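LYND (Lyngbya aestuarii, PDB 4V1T) probably catalyses the ATP- and magnesium-dependent cyclodehydration of cysteine residues in a precursor peptide to thiazolines, as a YcaO-family heterocyclase. Local coordinates at residues Glu551-Gly554 against Val555-Trp559; Gly625-Asp629 against Pro630-Ile634. All blocks are in the same frame, centred on the assembly; numbering follows the deposited sequence.

Interaction 1: residues Glu551-Gly554 against Val555-Trp559; sequences ERDG and VALWW. With PO4 (phosphate ion), chain P.
Helix 538-561 runs beside the ADP and magnesium pocket of the YcaO domain, and Glu551-Gly554 meet Val555-Trp559 as successive turns of this helix. The alpha-helical i to i+4 pattern is unbroken: Val555 N donates to Glu551 O, Ala556 N to Arg552 O at 2.8 Å, Leu557 N to Asp553 O, and Trp558 N to Gly554 O at 3.2 Å. Side chains of the second turn pack on the carbonyls of the first. CG2 of Val555 lies 3.2 Å from Glu551 O; it stands beside the backbone N because CG1 takes the position anti to that N (chi1 171°). Leu557 angles across Asp553, its CG 3.3 Å from Asp553 O and its CD1 3.7 Å from Asp553 OD1. The polar end of Asp553 is claimed from outside, OD2 by Arg738 N and OD1 by a salt bridge to Arg748, while Trp558 sends NE1 to Tyr674 O.

At the pocket end, neighbouring side chains pair rather than successive turns. Arg552 NH1 reaches Glu551 OE2 at 3.1 Å, a salt bridge whose hydrogen bond is weak, the N-H...O angle being 133°. Two bends in the Arg552 chain bring the guanidinium round to the glutamate and to a phosphate ion, probably from the crystallisation liquor, whose phosphorus lies in the guanidinium plane, off its edge. NH2 donates to O1 of that phosphate across 3.4 Å, again weakly, and NE is held by Asn530 OD1. The Glu551 side chain lies about 4 Å from a magnesium ion, and its pairing with Arg552 probably helps hold the carboxylate's orientation; the NH1/NH2 side probably offers some positive potential to an anion, in part offset by Glu551 and, weakly, by Glu548.

Interaction 2: residues Gly625-Asp629 against Pro630-Ile634; sequences GAHLD and PTIAI
Gly625-Asp629 leave the end of strand 621-626 through a short turn, and Pro630-Ile634 begin helix 630-649, which doubles back until the CA atoms of Ala626 and Ala633 are 4.5 Å apart. Asp629 O accepts from Ala633 N at 3.0 Å, with the donor in the carbonyl plane, and more weakly from Ile632 N, with an N-H...O angle of 121°. Asp629 is the N-cap. With CG anti to the backbone N (chi1 -173°), its carboxylate swings over the helix start, and OD1 takes the Thr631 N-H at 3.0 Å from above the carboxylate plane. A water donates to the same OD1 and also hydrogen-bonds Thr631 OG1, so, besides the backbone capping bond, a water bridges the two side chains.

In this strand-turn-helix connection of the YcaO domain, His627 packs against the first turn of the helix. Ile632 runs alongside it and sets CG2 over the imidazole centre, a CH-pi contact of 4.0 Å to the centroid and 11° from the ring normal. ND1 accepts the Asp629 N-H at 3.1 Å, fixing the ring's rotation; a leucine in place of His627 would probably deprive that N-H of its acceptor and Ile632 of the flat face it packs on. Nearer the backbone, the CB atoms of His627 and Ala633 approach to 4.0 Å, and Ala633 CB sits 3.6 Å from His627 N.

In the fold
Following the chain from the N terminus, interaction 1 comes first, within helix 538-561; as successive turns of one helix it closes no loop. It ends before interaction 2 begins, so the two are in series, neither nesting nor crossing. Between them lie helix 576-587, strands 590-596 and 605-612 and most of strand 621-626, whose end belongs to interaction 2. Interaction 2 closes the tight turn from that outer strand of the antiparallel sheet into helix 630-649. Their centres are about 15 Å apart, yet they touch: Glu551 CB packs on Ala626 CB at 3.9 Å, and Glu551 OE1 lies 3.8 Å from Gly625 CA. Helix 538-561 is thus joined to the edge strand close to the ADP and magnesium.

Interaction 1: residues Glu551-Gly554 against Val555-Trp559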
# COMPACT_ATOMS: atom_id res chain seq x y z
N GLU B 551 12.42 -27.39 -16.61
CA GLU B 551 13.00 -27.35 -15.27
C GLU B 551 12.80 -28.67 -14.55
O GLU B 551 13.76 -29.24 -14.02
CB GLU B 551 12.37 -26.21 -14.45
CG GLU B 551 12.75 -26.17 -12.97
CD GLU B 551 11.77 -25.34 -12.17
OE1 GLU B 551 11.43 -24.22 -12.60
OE2 GLU B 551 11.32 -25.82 -11.11
N ARG B 552 11.57 -29.17 -14.53
CA ARG B 552 11.24 -30.39 -13.78
C ARG B 552 11.88 -31.60 -14.44
O ARG B 552 12.37 -32.50 -13.74
CB ARG B 552 9.74 -30.63 -13.69
CG ARG B 552 8.87 -29.41 -13.54
CD ARG B 552 8.99 -28.72 -12.20
NE ARG B 552 7.69 -28.21 -11.79
CZ ARG B 552 7.49 -27.31 -10.84
NH1 ARG B 552 8.50 -26.77 -10.20
NH2 ARG B 552 6.25 -26.93 -10.56
N ASP B 553 11.86 -31.62 -15.77
CA ASP B 553 12.48 -32.68 -16.55
C ASP B 553 13.97 -32.75 -16.20
O ASP B 553 14.48 -33.82 -15.90
CB ASP B 553 12.27 -32.45 -18.05
CG ASP B 553 12.85 -33.56 -18.89
OD1 ASP B 553 14.06 -33.50 -19.20
OD2 ASP B 553 12.09 -34.48 -19.27
N GLY B 554 14.63 -31.60 -16.23
CA GLY B 554 16.04 -31.51 -15.88
C GLY B 554 16.34 -32.01 -14.48
O GLY B 554 17.32 -32.73 -14.26
N VAL B 555 15.49 -31.61 -13.53
CA VAL B 555 15.66 -32.03 -12.15
C VAL B 555 15.46 -33.54 -12.06
O VAL B 555 16.25 -34.24 -11.41
CB VAL B 555 14.68 -31.31 -11.20
CG1 VAL B 555 14.70 -31.93 -9.80
CG2 VAL B 555 15.03 -29.83 -11.09
N ALA B 556 14.42 -34.04 -12.72
CA ALA B 556 14.11 -35.47 -12.67
C ALA B 556 15.30 -36.31 -13.13
O ALA B 556 15.67 -37.28 -12.48
CB ALA B 556 12.89 -35.78 -13.52
N LEU B 557 15.89 -35.93 -14.25
CA LEU B 557 17.03 -36.64 -14.80
C LEU B 557 18.17 -36.68 -13.79
O LEU B 557 18.73 -37.75 -13.51
CB LEU B 557 17.52 -35.96 -16.09
CG LEU B 557 16.56 -35.98 -17.29
CD1 LEU B 557 17.21 -35.34 -18.50
CD2 LEU B 557 16.10 -37.39 -17.63
N TRP B 558 18.50 -35.52 -13.25
CA TRP B 558 19.59 -35.40 -12.30
C TRP B 558 19.32 -36.16 -11.01
O TRP B 558 20.16 -36.94 -10.56
CB TRP B 558 19.85 -33.92 -11.99
CG TRP B 558 20.57 -33.67 -10.70
CD1 TRP B 558 21.84 -34.04 -10.37
CD2 TRP B 558 20.05 -32.96 -9.56
NE1 TRP B 558 22.14 -33.62 -9.09
CE2 TRP B 558 21.06 -32.94 -8.58
CE3 TRP B 558 18.83 -32.33 -9.29
CZ2 TRP B 558 20.89 -32.34 -7.34
CZ3 TRP B 558 18.66 -31.73 -8.06
CH2 TRP B 558 19.68 -31.73 -7.10
N TRP B 559 18.15 -35.93 -10.44
CA TRP B 559 17.82 -36.45 -9.12
C TRP B 559 17.71 -37.97 -9.07
O TRP B 559 18.26 -38.62 -8.18
CB TRP B 559 16.51 -35.84 -8.63
CG TRP B 559 16.11 -36.30 -7.28
CD1 TRP B 559 15.30 -37.35 -6.97
CD2 TRP B 559 16.51 -35.73 -6.03
NE1 TRP B 559 15.17 -37.47 -5.61
CE2 TRP B 559 15.90 -36.49 -5.01
CE3 TRP B 559 17.33 -34.65 -5.67
CZ2 TRP B 559 16.09 -36.21 -3.67
CZ3 TRP B 559 17.51 -34.37 -4.34
CH2 TRP B 559 16.89 -35.15 -3.35
P PO4 P . 6.42 -23.79 -8.09
O1 PO4 P . 6.37 -25.22 -7.59
O2 PO4 P . 5.69 -23.68 -9.40
O3 PO4 P . 7.87 -23.38 -8.25
O4 PO4 P . 5.71 -22.91 -7.07

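Interaction 2: residues Gly625-Asp629 against Pro630-Ile634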
# COMPACT_ATOMS: atom_id res chain seq x y z
N GLY B 625 15.26 -23.55 -11.53
CA GLY B 625 14.87 -22.54 -12.49
C GLY B 625 15.41 -22.89 -13.86
O GLY B 625 16.50 -23.44 -13.99
N ALA B 626 14.63 -22.59 -14.89
CA ALA B 626 15.07 -22.73 -16.26
C ALA B 626 14.55 -21.56 -17.06
O ALA B 626 13.47 -21.04 -16.79
CB ALA B 626 14.57 -24.05 -16.86
N HIS B 627 15.34 -21.12 -18.03
CA HIS B 627 14.99 -19.97 -18.85
C HIS B 627 15.91 -19.96 -20.06
O HIS B 627 16.96 -20.62 -20.03
CB HIS B 627 15.15 -18.68 -18.04
CG HIS B 627 14.37 -17.52 -18.59
ND1 HIS B 627 14.92 -16.59 -19.44
CD2 HIS B 627 13.09 -17.15 -18.40
CE1 HIS B 627 14.01 -15.69 -19.76
NE2 HIS B 627 12.89 -16.00 -19.14
N LEU B 628 15.53 -19.27 -21.12
CA LEU B 628 16.41 -19.18 -22.28
C LEU B 628 17.68 -18.41 -21.89
O LEU B 628 18.77 -18.72 -22.35
CB LEU B 628 15.69 -18.51 -23.47
CG LEU B 628 14.65 -19.39 -24.20
CD1 LEU B 628 13.91 -18.58 -25.25
CD2 LEU B 628 15.30 -20.61 -24.84
N ASP B 629 17.51 -17.44 -21.00
CA ASP B 629 18.61 -16.64 -20.48
C ASP B 629 19.14 -17.28 -19.21
O ASP B 629 18.43 -17.32 -18.20
CB ASP B 629 18.13 -15.22 -20.18
CG ASP B 629 19.26 -14.28 -19.80
OD1 ASP B 629 20.36 -14.76 -19.44
OD2 ASP B 629 19.05 -13.05 -19.85
N PRO B 630 20.39 -17.80 -19.25
CA PRO B 630 20.91 -18.54 -18.10
C PRO B 630 21.03 -17.68 -16.86
O PRO B 630 20.95 -18.20 -15.75
CB PRO B 630 22.29 -19.01 -18.58
CG PRO B 630 22.67 -18.03 -19.63
CD PRO B 630 21.40 -17.64 -20.31
N THR B 631 21.23 -16.37 -17.05
CA THR B 631 21.28 -15.44 -15.95
C THR B 631 19.97 -15.48 -15.17
O THR B 631 19.97 -15.54 -13.94
CB THR B 631 21.56 -14.00 -16.43
OG1 THR B 631 22.85 -13.95 -17.06
CG2 THR B 631 21.54 -13.03 -15.29
N ILE B 632 18.85 -15.47 -15.89
CA ILE B 632 17.54 -15.49 -15.27
C ILE B 632 17.26 -16.86 -14.67
O ILE B 632 16.64 -16.97 -13.62
CB ILE B 632 16.41 -15.14 -16.28
CG1 ILE B 632 16.72 -13.84 -17.04
CG2 ILE B 632 15.06 -15.06 -15.57
CD1 ILE B 632 17.03 -12.64 -16.16
N ALA B 633 17.73 -17.91 -15.34
CA ALA B 633 17.52 -19.27 -14.87
C ALA B 633 18.17 -19.47 -13.51
O ALA B 633 17.56 -20.01 -12.59
CB ALA B 633 18.07 -20.27 -15.88
N ILE B 634 19.41 -19.01 -13.37
CA ILE B 634 20.12 -19.10 -12.10
C ILE B 634 19.40 -18.24 -11.07
O ILE B 634 19.29 -18.60 -9.91
CB ILE B 634 21.59 -18.65 -12.23
CG1 ILE B 634 22.35 -19.58 -13.19
CG2 ILE B 634 22.28 -18.63 -10.87
CD1 ILE B 634 23.69 -19.03 -13.64
O HOH W 1 22.81 -13.59 -19.77